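Local coordinates for sensor protein (Vibrio cholerae, PDB 3BY9) that probably acts as a membrane-bound sensor histidine kinase of a two-component system, its sensor domain, present here, binding the C4-dicarboxylate succinate, at residues A[119-129]-A[176-185]; A[37-46]-A[58-66]. One frame throughout, in Å; residues are numbered along the deposited sequence.

Contact 1: A[119-129]-A[176-185]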
ATOM      1  N   PHE A 119      -3.540   0.747   0.493  1.00  9.79           N
ATOM      2  CA  PHE A 119      -2.158   0.794   1.014  1.00  9.44           C
ATOM      3  C   PHE A 119      -2.179   1.850   2.103  1.00  8.57           C
ATOM      4  O   PHE A 119      -2.972   2.800   2.031  1.00 10.42           O
ATOM      5  CB  PHE A 119      -1.113   1.133  -0.101  1.00  9.35           C
ATOM      6  CG  PHE A 119      -1.443   2.356  -0.903  1.00  8.27           C
ATOM      7  CD1 PHE A 119      -1.072   3.617  -0.455  1.00 12.63           C
ATOM      8  CD2 PHE A 119      -2.152   2.249  -2.093  1.00 15.00           C
ATOM      9  CE1 PHE A 119      -1.410   4.776  -1.201  1.00 16.45           C
ATOM     10  CE2 PHE A 119      -2.490   3.398  -2.828  1.00 17.31           C
ATOM     11  CZ  PHE A 119      -2.111   4.654  -2.369  1.00 17.40           C
ATOM     12  N   ALA A 120      -1.350   1.673   3.133  1.00  9.39           N
ATOM     13  CA  ALA A 120      -1.373   2.601   4.230  1.00 10.98           C
ATOM     14  C   ALA A 120      -0.203   2.384   5.157  1.00  9.84           C
ATOM     15  O   ALA A 120       0.511   1.384   5.058  1.00 11.87           O
ATOM     16  CB  ALA A 120      -2.642   2.360   5.063  1.00 10.62           C
ATOM     17  N   LEU A 121      -0.079   3.339   6.091  1.00  8.96           N
ATOM     18  CA  LEU A 121       0.881   3.188   7.194  1.00 10.25           C
ATOM     19  C   LEU A 121       0.085   2.511   8.303  1.00 10.02           C
ATOM     20  O   LEU A 121      -0.939   3.034   8.743  1.00 11.53           O
ATOM     21  CB  LEU A 121       1.368   4.574   7.675  1.00  9.85           C
ATOM     22  CG  LEU A 121       2.222   4.499   8.960  1.00 12.76           C
ATOM     23  CD1 LEU A 121       3.537   3.748   8.720  1.00 14.68           C
ATOM     24  CD2 LEU A 121       2.575   5.934   9.391  1.00 15.10           C
ATOM     25  N   GLY A 122       0.514   1.308   8.718  1.00  9.67           N
ATOM     26  CA  GLY A 122      -0.185   0.530   9.730  1.00 11.97           C
ATOM     27  C   GLY A 122      -0.318   1.203  11.087  1.00 11.20           C
ATOM     28  O   GLY A 122       0.664   1.649  11.660  1.00 13.10           O
ATOM     29  N   SER A 123      -1.548   1.192  11.621  1.00 10.39           N
ATOM     30  CA  SER A 123      -1.838   1.865  12.876  1.00 12.48           C
ATOM     31  C   SER A 123      -1.357   1.178  14.132  1.00 18.06           C
ATOM     32  O   SER A 123      -1.084   1.845  15.128  1.00 18.13           O
ATOM     33  CB  SER A 123      -3.342   2.101  13.005  1.00 15.87           C
ATOM     34  OG  SER A 123      -4.003   0.872  13.198  1.00 16.75           O
ATOM     35  N   THR A 124      -1.281  -0.137  14.118  1.00 15.26           N
ATOM     36  CA  THR A 124      -0.856  -0.840  15.333  1.00 13.96           C
ATOM     37  C   THR A 124       0.604  -1.179  15.204  1.00 19.37           C
ATOM     38  O   THR A 124       1.386  -1.046  16.168  1.00 18.13           O
ATOM     39  CB  THR A 124      -1.670  -2.133  15.513  1.00 16.77           C
ATOM     40  OG1 THR A 124      -3.075  -1.814  15.630  1.00 20.91           O
ATOM     41  CG2 THR A 124      -1.211  -2.882  16.773  1.00 16.31           C
ATOM     42  N   SER A 125       0.977  -1.599  13.998  1.00 18.07           N
ATOM     43  CA  SER A 125       2.346  -2.006  13.690  1.00 17.37           C
ATOM     44  C   SER A 125       3.322  -0.833  13.440  1.00 19.76           C
ATOM     45  O   SER A 125       4.517  -0.936  13.719  1.00 21.66           O
ATOM     46  CB  SER A 125       2.307  -2.862  12.424  1.00 16.21           C
ATOM     47  OG  SER A 125       1.889  -2.051  11.324  1.00 13.37           O
ATOM     48  N   GLY A 126       2.821   0.259  12.880  1.00 18.23           N
ATOM     49  CA  GLY A 126       3.713   1.350  12.504  1.00 17.66           C
ATOM     50  C   GLY A 126       4.487   1.008  11.226  1.00 17.17           C
ATOM     51  O   GLY A 126       5.482   1.673  10.839  1.00 19.64           O
ATOM     52  N   GLN A 127       4.021  -0.011  10.511  1.00 12.63           N
ATOM     53  CA  GLN A 127       4.671  -0.465   9.295  1.00 14.02           C
ATOM     54  C   GLN A 127       3.801  -0.271   8.073  1.00 14.03           C
ATOM     55  O   GLN A 127       2.596  -0.571   8.116  1.00 12.47           O
ATOM     56  CB  GLN A 127       5.013  -1.955   9.430  1.00 18.49           C
ATOM     57  CG  GLN A 127       6.161  -2.223  10.437  1.00 31.19           C
ATOM     58  CD  GLN A 127       7.487  -1.562  10.009  1.00 40.73           C
ATOM     59  OE1 GLN A 127       7.988  -1.797   8.900  1.00 42.14           O
ATOM     60  NE2 GLN A 127       8.055  -0.738  10.893  1.00 43.82           N
ATOM     61  N   ARG A 128       4.380   0.212   6.971  1.00 10.58           N
ATOM     62  CA  ARG A 128       3.549   0.349   5.767  1.00  9.44           C
ATOM     63  C   ARG A 128       3.156  -1.047   5.243  1.00 13.19           C
ATOM     64  O   ARG A 128       3.875  -2.030   5.434  1.00 14.10           O
ATOM     65  CB  ARG A 128       4.354   1.004   4.628  1.00 12.03           C
ATOM     66  CG  ARG A 128       4.700   2.487   4.826  1.00 12.30           C
ATOM     67  CD  ARG A 128       5.644   2.956   3.706  1.00 14.62           C
ATOM     68  NE  ARG A 128       6.954   2.315   3.861  1.00 15.09           N
ATOM     69  CZ  ARG A 128       7.801   2.063   2.863  1.00 17.83           C
ATOM     70  NH1 ARG A 128       7.501   2.405   1.617  1.00 13.43           N
ATOM     71  NH2 ARG A 128       8.943   1.404   3.102  1.00 19.59           N
ATOM     72  N   GLY A 129       2.039  -1.109   4.526  1.00 11.80           N
ATOM     73  CA  GLY A 129       1.643  -2.353   3.926  1.00 10.07           C
ATOM     74  C   GLY A 129       0.710  -2.151   2.753  1.00  9.70           C
ATOM     75  O   GLY A 129       0.185  -1.043   2.529  1.00  9.93           O
ATOM     76  N   PHE A 176       4.580   7.169  -1.349  1.00 10.16           N
ATOM     77  CA  PHE A 176       4.290   6.032  -0.475  1.00 11.65           C
ATOM     78  C   PHE A 176       5.396   4.972  -0.546  1.00 13.78           C
ATOM     79  O   PHE A 176       5.594   4.256   0.428  1.00 11.68           O
ATOM     80  CB  PHE A 176       2.949   5.405  -0.861  1.00 14.51           C
ATOM     81  CG  PHE A 176       2.584   4.260  -0.010  1.00 17.32           C
ATOM     82  CD1 PHE A 176       2.358   4.447   1.343  1.00 15.46           C
ATOM     83  CD2 PHE A 176       2.543   2.989  -0.536  1.00 19.09           C
ATOM     84  CE1 PHE A 176       2.090   3.360   2.195  1.00 17.87           C
ATOM     85  CE2 PHE A 176       2.278   1.883   0.295  1.00 15.78           C
ATOM     86  CZ  PHE A 176       2.053   2.078   1.662  1.00 16.37           C
HETATM   87  N   MSE A 177       6.083   4.848  -1.700  1.00 13.08           N
HETATM   88  CA  MSE A 177       7.238   3.925  -1.842  1.00 10.08           C
HETATM   89  C   MSE A 177       8.303   4.723  -2.563  1.00  9.75           C
HETATM   90  O   MSE A 177       7.990   5.595  -3.343  1.00  8.92           O
HETATM   91  CB  MSE A 177       6.888   2.676  -2.674  1.00 14.57           C
HETATM   92  CG  MSE A 177       5.999   1.763  -1.880  1.00 14.61           C
HETATM   93 SE   MSE A 177       5.666   0.100  -2.822  1.00 21.39          SE
HETATM   94  CE  MSE A 177       4.587   0.694  -4.189  1.00 14.06           C
ATOM     95  N   SER A 178       9.572   4.403  -2.322  1.00  8.44           N
ATOM     96  CA  SER A 178      10.606   5.153  -3.039  1.00  8.04           C
ATOM     97  C   SER A 178      11.952   4.441  -2.879  1.00 12.17           C
ATOM     98  O   SER A 178      12.146   3.715  -1.911  1.00 11.86           O
ATOM     99  CB  SER A 178      10.754   6.511  -2.398  1.00 11.80           C
ATOM    100  OG  SER A 178      11.781   7.250  -3.083  1.00 15.08           O
ATOM    101  N   SER A 179      12.855   4.643  -3.841  1.00  8.23           N
ATOM    102  CA  SER A 179      14.209   4.133  -3.665  1.00 10.20           C
ATOM    103  C   SER A 179      15.012   5.131  -2.806  1.00 11.73           C
ATOM    104  O   SER A 179      16.165   4.850  -2.449  1.00 11.51           O
ATOM    105  CB  SER A 179      14.878   3.886  -5.032  1.00 11.58           C
ATOM    106  OG  SER A 179      14.969   5.077  -5.845  1.00  9.71           O
ATOM    107  N   GLN A 180      14.446   6.298  -2.474  1.00 11.46           N
ATOM    108  CA  GLN A 180      15.113   7.278  -1.577  1.00 13.96           C
ATOM    109  C   GLN A 180      14.143   7.360  -0.382  1.00 13.01           C
ATOM    110  O   GLN A 180      13.140   8.057  -0.391  1.00 13.26           O
ATOM    111  CB  GLN A 180      15.332   8.633  -2.285  1.00 13.97           C
ATOM    112  CG  GLN A 180      15.628   9.830  -1.366  1.00 30.96           C
ATOM    113  CD  GLN A 180      16.686   9.569  -0.282  1.00 21.24           C
ATOM    114  OE1 GLN A 180      16.434   8.875   0.700  1.00 26.10           O
ATOM    115  NE2 GLN A 180      17.863  10.153  -0.450  1.00 21.06           N
ATOM    116  N   PRO A 181      14.440   6.627   0.686  1.00 11.11           N
ATOM    117  CA  PRO A 181      13.554   6.616   1.864  1.00 15.03           C
ATOM    118  C   PRO A 181      13.266   7.934   2.544  1.00 14.77           C
ATOM    119  O   PRO A 181      12.244   8.086   3.231  1.00 15.89           O
ATOM    120  CB  PRO A 181      14.234   5.608   2.816  1.00 20.11           C
ATOM    121  CG  PRO A 181      14.996   4.716   1.870  1.00 21.14           C
ATOM    122  CD  PRO A 181      15.556   5.672   0.831  1.00 15.58           C
ATOM    123  N   ALA A 182      14.161   8.901   2.361  1.00 12.65           N
ATOM    124  CA  ALA A 182      13.956  10.203   2.975  1.00 13.97           C
ATOM    125  C   ALA A 182      12.735  10.905   2.385  1.00 15.29           C
ATOM    126  O   ALA A 182      12.190  11.821   2.997  1.00 16.60           O
ATOM    127  CB  ALA A 182      15.188  11.072   2.749  1.00 14.61           C
ATOM    128  N   TRP A 183      12.325  10.497   1.182  1.00 11.50           N
ATOM    129  CA  TRP A 183      11.174  11.158   0.521  1.00 11.60           C
ATOM    130  C   TRP A 183       9.836  10.513   0.943  1.00 13.28           C
ATOM    131  O   TRP A 183       8.752  11.045   0.601  1.00 12.69           O
ATOM    132  CB  TRP A 183      11.318  11.094  -1.019  1.00 14.15           C
ATOM    133  CG  TRP A 183      12.572  11.764  -1.601  1.00 12.92           C
ATOM    134  CD1 TRP A 183      13.362  12.707  -0.982  1.00 15.18           C
ATOM    135  CD2 TRP A 183      13.134  11.561  -2.898  1.00 15.39           C
ATOM    136  NE1 TRP A 183      14.374  13.104  -1.831  1.00 19.02           N
ATOM    137  CE2 TRP A 183      14.263  12.416  -3.010  1.00 13.44           C
ATOM    138  CE3 TRP A 183      12.807  10.732  -3.984  1.00 17.96           C
ATOM    139  CZ2 TRP A 183      15.052  12.459  -4.164  1.00 16.84           C
ATOM    140  CZ3 TRP A 183      13.592  10.768  -5.113  1.00 16.76           C
ATOM    141  CH2 TRP A 183      14.713  11.630  -5.196  1.00 14.72           C
ATOM    142  N   LEU A 184       9.880   9.405   1.676  1.00 12.66           N
ATOM    143  CA  LEU A 184       8.611   8.755   2.113  1.00 11.27           C
ATOM    144  C   LEU A 184       7.738   9.704   2.910  1.00 15.57           C
ATOM    145  O   LEU A 184       8.229  10.425   3.763  1.00 15.32           O
ATOM    146  CB  LEU A 184       8.878   7.504   2.975  1.00 11.67           C
ATOM    147  CG  LEU A 184       9.516   6.335   2.192  1.00 11.49           C
ATOM    148  CD1 LEU A 184       9.803   5.192   3.190  1.00 14.69           C
ATOM    149  CD2 LEU A 184       8.619   5.825   1.059  1.00 13.47           C
ATOM    150  N   PHE A 185       6.431   9.682   2.641  1.00 12.48           N
ATOM    151  CA  PHE A 185       5.454  10.505   3.326  1.00 12.89           C
ATOM    152  C   PHE A 185       5.619  12.023   3.079  1.00 14.66           C
ATOM    153  O   PHE A 185       5.122  12.817   3.865  1.00 15.99           O
ATOM    154  CB  PHE A 185       5.409  10.200   4.832  1.00 17.38           C
ATOM    155  CG  PHE A 185       5.231   8.729   5.151  1.00 17.87           C
ATOM    156  CD1 PHE A 185       4.116   8.034   4.700  1.00 26.29           C
ATOM    157  CD2 PHE A 185       6.203   8.042   5.867  1.00 24.72           C
ATOM    158  CE1 PHE A 185       3.970   6.644   4.952  1.00 24.66           C
ATOM    159  CE2 PHE A 185       6.075   6.663   6.127  1.00 25.06           C
ATOM    160  CZ  PHE A 185       4.950   5.969   5.660  1.00 26.34           C
TER
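Phe176 brings its ring up to the hairpin 119-129 between Phe119 and Arg128. With Phe119 it forms an oblique aromatic pair, the centroids 4.8 Å apart and the planes at 41°, in which Phe119 CD1 stands over the centre of one Phe176 face. CB of Phe119 presses on Phe176 CE2 at 3.5 Å, and the rim atom CZ of Phe176 reaches the hairpin backbone, 3.7 Å from Gly129 O. A long, flat residue suits this place: with CG anti to the backbone N (chi1 -179°), the Phe176 ring extends from its own chain to the paired strands. Beyond Arg128, Leu121 CD1 lies 4.0 Å from Phe185 CZ.

The two parts come from different modules of the sensor domain. The hairpin joins strands 116-121 and 128-138 of the five-stranded, PAS-like sheet and carries the succinate-binding Ser123, Thr124 and Ser125 in its turn; segment 176-185 begins with a classic beta bulge, Phe176 and Met177 both facing Ala168 of the other sheet.

The polar link is made by Arg128, whose length allows it to cross the interface. Its methylenes pass Phe185, CG lying 3.6 Å from Phe185 CZ at the ring edge, while the guanidinium stands almost perpendicular to that ring. NH1 donates to Phe176 O at 2.9 Å, the oxygen lying near the guanidinium plane and offering a lone pair. Leu184 CD1 sits over one guanidinium face, 3.7 Å from Arg128 CZ. NH1 also forms a salt bridge with Glu156, whose carboxylate accepts the backbone N-H of Ser178 as well.

Contact 2: A[37-46]-A[58-66]. With CA (calcium ion), chain C.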
ATOM      1  N   ILE A  37      -9.046 -18.231   1.437  1.00  7.86           N
ATOM      2  CA  ILE A  37      -9.334 -18.736   2.769  1.00  6.69           C
ATOM      3  C   ILE A  37     -10.609 -18.227   3.371  1.00  8.32           C
ATOM      4  O   ILE A  37     -11.027 -18.714   4.433  1.00  8.80           O
ATOM      5  CB  ILE A  37      -8.182 -18.434   3.795  1.00  6.94           C
ATOM      6  CG1 ILE A  37      -7.967 -16.910   3.973  1.00  7.99           C
ATOM      7  CG2 ILE A  37      -6.837 -19.029   3.271  1.00  9.36           C
ATOM      8  CD1 ILE A  37      -6.972 -16.555   5.107  1.00  9.97           C
ATOM      9  N   SER A  38     -11.258 -17.299   2.683  1.00  7.42           N
ATOM     10  CA  SER A  38     -12.411 -16.618   3.272  1.00  9.15           C
ATOM     11  C   SER A  38     -13.521 -17.491   3.797  1.00  7.66           C
ATOM     12  O   SER A  38     -14.081 -17.202   4.878  1.00  9.05           O
ATOM     13  CB  SER A  38     -12.991 -15.599   2.274  1.00  8.20           C
ATOM     14  OG  SER A  38     -13.533 -16.236   1.130  1.00  7.34           O
ATOM     15  N   LYS A  39     -13.854 -18.551   3.065  1.00  6.62           N
ATOM     16  CA  LYS A  39     -14.976 -19.408   3.524  1.00  5.82           C
ATOM     17  C   LYS A  39     -14.501 -20.635   4.312  1.00  8.62           C
ATOM     18  O   LYS A  39     -15.299 -21.512   4.671  1.00  9.52           O
ATOM     19  CB  LYS A  39     -15.811 -19.885   2.306  1.00  8.13           C
ATOM     20  CG  LYS A  39     -16.728 -18.767   1.795  1.00 10.13           C
ATOM     21  CD  LYS A  39     -17.666 -19.208   0.664  1.00 11.05           C
ATOM     22  CE  LYS A  39     -18.593 -20.378   1.034  1.00 10.71           C
ATOM     23  NZ  LYS A  39     -19.493 -20.116   2.206  1.00 12.91           N
ATOM     24  N   ASP A  40     -13.209 -20.690   4.588  1.00  7.16           N
ATOM     25  CA  ASP A  40     -12.673 -21.845   5.297  1.00  5.54           C
ATOM     26  C   ASP A  40     -13.340 -22.019   6.647  1.00  8.90           C
ATOM     27  O   ASP A  40     -13.590 -21.029   7.370  1.00  7.10           O
ATOM     28  CB  ASP A  40     -11.153 -21.697   5.514  1.00  6.70           C
ATOM     29  CG  ASP A  40     -10.375 -21.794   4.208  1.00  7.62           C
ATOM     30  OD1 ASP A  40     -11.032 -21.890   3.139  1.00  8.64           O
ATOM     31  OD2 ASP A  40      -9.118 -21.802   4.260  1.00 11.01           O
ATOM     32  N   LYS A  41     -13.559 -23.283   7.036  1.00  7.77           N
ATOM     33  CA  LYS A  41     -14.230 -23.552   8.313  1.00  8.24           C
ATOM     34  C   LYS A  41     -13.683 -22.771   9.524  1.00  8.98           C
ATOM     35  O   LYS A  41     -14.444 -22.258  10.327  1.00  8.68           O
ATOM     36  CB  LYS A  41     -14.190 -25.059   8.591  1.00  9.62           C
ATOM     37  CG  LYS A  41     -14.803 -25.473   9.967  1.00  7.45           C
ATOM     38  CD  LYS A  41     -14.918 -27.018  10.015  1.00 10.96           C
ATOM     39  CE  LYS A  41     -15.372 -27.539  11.422  1.00 13.68           C
ATOM     40  NZ  LYS A  41     -16.770 -27.085  11.692  1.00 13.87           N
ATOM     41  N   GLU A  42     -12.356 -22.702   9.652  1.00  8.53           N
ATOM     42  CA  GLU A  42     -11.760 -22.007  10.783  1.00  8.04           C
ATOM     43  C   GLU A  42     -12.209 -20.549  10.882  1.00  9.35           C
ATOM     44  O   GLU A  42     -12.391 -20.019  11.986  1.00  9.38           O
ATOM     45  CB  GLU A  42     -10.222 -22.012  10.699  1.00  9.65           C
ATOM     46  CG  GLU A  42      -9.528 -23.433  10.762  1.00  7.73           C
ATOM     47  CD  GLU A  42      -9.498 -24.233   9.440  1.00  8.85           C
ATOM     48  OE1 GLU A  42     -10.263 -23.934   8.506  1.00 10.43           O
ATOM     49  OE2 GLU A  42      -8.715 -25.208   9.366  1.00 12.44           O
ATOM     50  N   LEU A  43     -12.336 -19.880   9.730  1.00  9.23           N
ATOM     51  CA  LEU A  43     -12.727 -18.469   9.759  1.00  8.61           C
ATOM     52  C   LEU A  43     -14.226 -18.327  10.031  1.00 11.46           C
ATOM     53  O   LEU A  43     -14.622 -17.520  10.870  1.00  9.10           O
ATOM     54  CB  LEU A  43     -12.387 -17.776   8.404  1.00  6.77           C
ATOM     55  CG  LEU A  43     -10.926 -17.352   8.236  1.00  8.93           C
ATOM     56  CD1 LEU A  43      -9.980 -18.593   8.203  1.00  9.66           C
ATOM     57  CD2 LEU A  43     -10.820 -16.568   6.887  1.00  8.86           C
ATOM     58  N   VAL A  44     -15.052 -19.130   9.351  1.00  8.08           N
ATOM     59  CA  VAL A  44     -16.485 -18.986   9.555  1.00  7.35           C
ATOM     60  C   VAL A  44     -16.851 -19.383  10.981  1.00  8.77           C
ATOM     61  O   VAL A  44     -17.639 -18.674  11.628  1.00  9.34           O
ATOM     62  CB  VAL A  44     -17.311 -19.802   8.553  1.00  6.99           C
ATOM     63  CG1 VAL A  44     -18.845 -19.699   8.875  1.00  8.05           C
ATOM     64  CG2 VAL A  44     -17.014 -19.288   7.126  1.00  8.79           C
ATOM     65  N   ASP A  45     -16.267 -20.467  11.483  1.00  8.71           N
ATOM     66  CA  ASP A  45     -16.602 -20.882  12.840  1.00  9.12           C
ATOM     67  C   ASP A  45     -16.228 -19.813  13.883  1.00  8.81           C
ATOM     68  O   ASP A  45     -16.919 -19.672  14.915  1.00 10.45           O
ATOM     69  CB  ASP A  45     -15.901 -22.199  13.203  1.00 10.78           C
ATOM     70  CG  ASP A  45     -16.570 -23.453  12.566  1.00 13.43           C
ATOM     71  OD1 ASP A  45     -16.032 -24.561  12.779  1.00 15.43           O
ATOM     72  OD2 ASP A  45     -17.602 -23.328  11.893  1.00 13.69           O
ATOM     73  N   ALA A  46     -15.116 -19.120  13.665  1.00  9.44           N
ATOM     74  CA  ALA A  46     -14.755 -18.060  14.604  1.00 10.73           C
ATOM     75  C   ALA A  46     -15.778 -16.932  14.590  1.00  8.00           C
ATOM     76  O   ALA A  46     -16.154 -16.384  15.634  1.00 10.16           O
ATOM     77  CB  ALA A  46     -13.346 -17.500  14.259  1.00  9.56           C
ATOM     78  N   ILE A  58      -8.001 -21.998  17.821  1.00 10.28           N
ATOM     79  CA  ILE A  58      -7.848 -22.758  16.574  1.00 10.93           C
ATOM     80  C   ILE A  58      -7.648 -21.781  15.396  1.00 10.69           C
ATOM     81  O   ILE A  58      -6.748 -21.973  14.539  1.00 10.79           O
ATOM     82  CB  ILE A  58      -9.105 -23.610  16.293  1.00 14.23           C
ATOM     83  CG1 ILE A  58      -9.070 -24.859  17.184  1.00 17.00           C
ATOM     84  CG2 ILE A  58      -9.164 -24.016  14.802  1.00 15.71           C
ATOM     85  CD1 ILE A  58     -10.433 -25.524  17.324  1.00 18.62           C
ATOM     86  N   THR A  59      -8.498 -20.768  15.335  1.00 11.17           N
ATOM     87  CA  THR A  59      -8.432 -19.832  14.197  1.00  9.72           C
ATOM     88  C   THR A  59      -7.153 -19.002  14.164  1.00  8.42           C
ATOM     89  O   THR A  59      -6.564 -18.804  13.103  1.00  9.51           O
ATOM     90  CB  THR A  59      -9.692 -18.989  14.154  1.00 10.29           C
ATOM     91  OG1 THR A  59     -10.815 -19.901  14.142  1.00 11.89           O
ATOM     92  CG2 THR A  59      -9.719 -18.138  12.861  1.00  8.81           C
ATOM     93  N   ASN A  60      -6.708 -18.552  15.331  1.00  9.09           N
ATOM     94  CA  ASN A  60      -5.451 -17.807  15.404  1.00 10.17           C
ATOM     95  C   ASN A  60      -4.287 -18.632  14.869  1.00 11.65           C
ATOM     96  O   ASN A  60      -3.453 -18.135  14.109  1.00 10.10           O
ATOM     97  CB  ASN A  60      -5.097 -17.492  16.852  1.00 10.02           C
ATOM     98  CG  ASN A  60      -5.798 -16.263  17.398  1.00 11.69           C
ATOM     99  OD1 ASN A  60      -6.259 -15.376  16.668  1.00  9.64           O
ATOM    100  ND2 ASN A  60      -5.804 -16.174  18.727  1.00  9.22           N
ATOM    101  N   ARG A  61      -4.201 -19.892  15.313  1.00 12.21           N
ATOM    102  CA  ARG A  61      -3.101 -20.761  14.888  1.00 13.13           C
ATOM    103  C   ARG A  61      -3.175 -21.063  13.408  1.00 10.75           C
ATOM    104  O   ARG A  61      -2.150 -21.156  12.740  1.00 11.27           O
ATOM    105  CB  ARG A  61      -3.104 -22.041  15.736  1.00 11.68           C
ATOM    106  CG  ARG A  61      -2.714 -21.650  17.215  1.00 19.44           C
ATOM    107  CD  ARG A  61      -2.740 -22.842  18.192  1.00 20.09           C
ATOM    108  NE  ARG A  61      -2.282 -22.449  19.532  1.00 26.45           N
ATOM    109  CZ  ARG A  61      -1.008 -22.314  19.893  1.00 32.63           C
ATOM    110  NH1 ARG A  61      -0.020 -22.539  19.024  1.00 28.85           N
ATOM    111  NH2 ARG A  61      -0.721 -21.944  21.139  1.00 28.16           N
ATOM    112  N   TYR A  62      -4.406 -21.159  12.882  1.00  9.30           N
ATOM    113  CA  TYR A  62      -4.553 -21.417  11.434  1.00 10.13           C
ATOM    114  C   TYR A  62      -4.090 -20.193  10.648  1.00  9.72           C
ATOM    115  O   TYR A  62      -3.339 -20.326   9.674  1.00  9.13           O
ATOM    116  CB  TYR A  62      -6.024 -21.737  11.111  1.00  9.93           C
ATOM    117  CG  TYR A  62      -6.278 -21.867   9.628  1.00  7.48           C
ATOM    118  CD1 TYR A  62      -5.612 -22.819   8.877  1.00  8.65           C
ATOM    119  CD2 TYR A  62      -7.210 -21.037   8.997  1.00  8.40           C
ATOM    120  CE1 TYR A  62      -5.840 -22.963   7.479  1.00 11.91           C
ATOM    121  CE2 TYR A  62      -7.465 -21.176   7.614  1.00  9.22           C
ATOM    122  CZ  TYR A  62      -6.777 -22.123   6.864  1.00 13.76           C
ATOM    123  OH  TYR A  62      -6.936 -22.175   5.489  1.00 13.73           O
ATOM    124  N   LEU A  63      -4.509 -18.999  11.061  1.00 10.03           N
ATOM    125  CA  LEU A  63      -4.117 -17.791  10.306  1.00  9.77           C
ATOM    126  C   LEU A  63      -2.589 -17.609  10.409  1.00 10.45           C
ATOM    127  O   LEU A  63      -1.932 -17.121   9.483  1.00 10.29           O
ATOM    128  CB  LEU A  63      -4.843 -16.543  10.848  1.00  9.30           C
ATOM    129  CG  LEU A  63      -6.385 -16.571  10.625  1.00  8.06           C
ATOM    130  CD1 LEU A  63      -7.015 -15.303  11.259  1.00 10.07           C
ATOM    131  CD2 LEU A  63      -6.722 -16.674   9.171  1.00  9.07           C
ATOM    132  N   GLU A  64      -2.017 -18.017  11.539  1.00  9.89           N
ATOM    133  CA  GLU A  64      -0.579 -17.896  11.687  1.00 12.05           C
ATOM    134  C   GLU A  64       0.124 -18.814  10.662  1.00 12.58           C
ATOM    135  O   GLU A  64       1.144 -18.429  10.090  1.00 13.09           O
ATOM    136  CB  GLU A  64      -0.213 -18.257  13.140  1.00 13.25           C
ATOM    137  CG  GLU A  64       1.265 -18.096  13.459  1.00 18.46           C
ATOM    138  CD  GLU A  64       1.596 -18.469  14.912  1.00 21.77           C
ATOM    139  OE1 GLU A  64       0.736 -19.009  15.668  1.00 20.26           O
ATOM    140  OE2 GLU A  64       2.761 -18.195  15.295  1.00 28.06           O
ATOM    141  N   GLN A  65      -0.428 -20.017  10.453  1.00 11.13           N
ATOM    142  CA  GLN A  65       0.110 -20.993   9.496  1.00 11.36           C
ATOM    143  C   GLN A  65      -0.034 -20.456   8.087  1.00 12.48           C
ATOM    144  O   GLN A  65       0.883 -20.520   7.294  1.00 12.33           O
ATOM    145  CB  GLN A  65      -0.643 -22.344   9.663  1.00 11.64           C
ATOM    146  CG  GLN A  65      -0.193 -23.044  10.907  1.00 20.75           C
ATOM    147  CD  GLN A  65      -1.141 -24.136  11.378  1.00 28.83           C
ATOM    148  OE1 GLN A  65      -0.813 -24.890  12.309  1.00 39.59           O
ATOM    149  NE2 GLN A  65      -2.311 -24.221  10.773  1.00 26.52           N
ATOM    150  N   VAL A  66      -1.215 -19.934   7.765  1.00  9.64           N
ATOM    151  CA  VAL A  66      -1.404 -19.381   6.431  1.00 10.11           C
ATOM    152  C   VAL A  66      -0.419 -18.249   6.176  1.00  7.81           C
ATOM    153  O   VAL A  66       0.225 -18.183   5.127  1.00  9.15           O
ATOM    154  CB  VAL A  66      -2.834 -18.794   6.277  1.00 10.16           C
ATOM    155  CG1 VAL A  66      -2.943 -17.980   4.965  1.00 11.30           C
ATOM    156  CG2 VAL A  66      -3.865 -19.957   6.298  1.00 10.78           C
TER
HETATM  157 CA    CA C   1     -11.583 -21.711   0.876  1.00  7.58          CA
HETATM  158  O   HOH W   1     -12.725 -19.586   0.430  1.00  7.60           O
HETATM  159  O   HOH W   2      -9.963 -23.603   0.615  1.00  7.98           O
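Leu43 and Leu63 meet methyl to methyl, CD1 to CD2 at 3.9 Å, and Ile37 CD1 joins them from the preceding helix, 4.1 Å from Leu63 CD2. These branched side chains fill the space between the helical segments 41-46 and 58-66, whose axes run roughly antiparallel (144°), and the antiparallel sheet beneath, where Leu77 touches both leucines.

Tyr62 leads outward from this core. Leu43 CD1 meets its ring edge, Val66 CG2 lies over one face, and the Glu42 carboxylate is stacked on the opposite face, the planes only 10° apart. A bend at chi2 (81°) folds Glu42 back over the ring, and its CB lies 3.6 Å from Tyr62 CD2. Where the helices come close, small residues fit: Thr59 OG1 donates to Glu42 O at 2.7 Å from above the carbonyl plane, next to the methyl of Ala46.

At the polar edge, Tyr62 OH donates to Asp40 OD2 at 2.5 Å, while Asp40 OD1 binds the calcium ion at 2.3 Å. Leu36 O and two waters also bind the metal. Tyr62 is thus a second-shell residue that steadies the Asp40 carboxylate, and the positive calcium ion and the hydrogen bond donated by the phenol probably both favour the ionised form of Asp40.

In the fold
Contact 2 lies within the PAS-like module that binds succinate, whereas contact 1 joins that module to the next. Their centres are 28 Å apart and their nearest atoms about 13 Å, so they do not touch; the five-stranded sheet connects them. Strand 128-138 starts in contact 1 and farther along supports Val44 of segment 37-46 through Val136 and Tyr138. Contact 1 is the one beside the ligand: the side chain of Ala120 is about 6 Å from a bound succinate, which the turn at 123-125 holds by hydrogen bonds. Contact 2 is remote, the Val66 side chain about 12 Å from that of the succinate-binding Lys149, and it serves a calcium site instead.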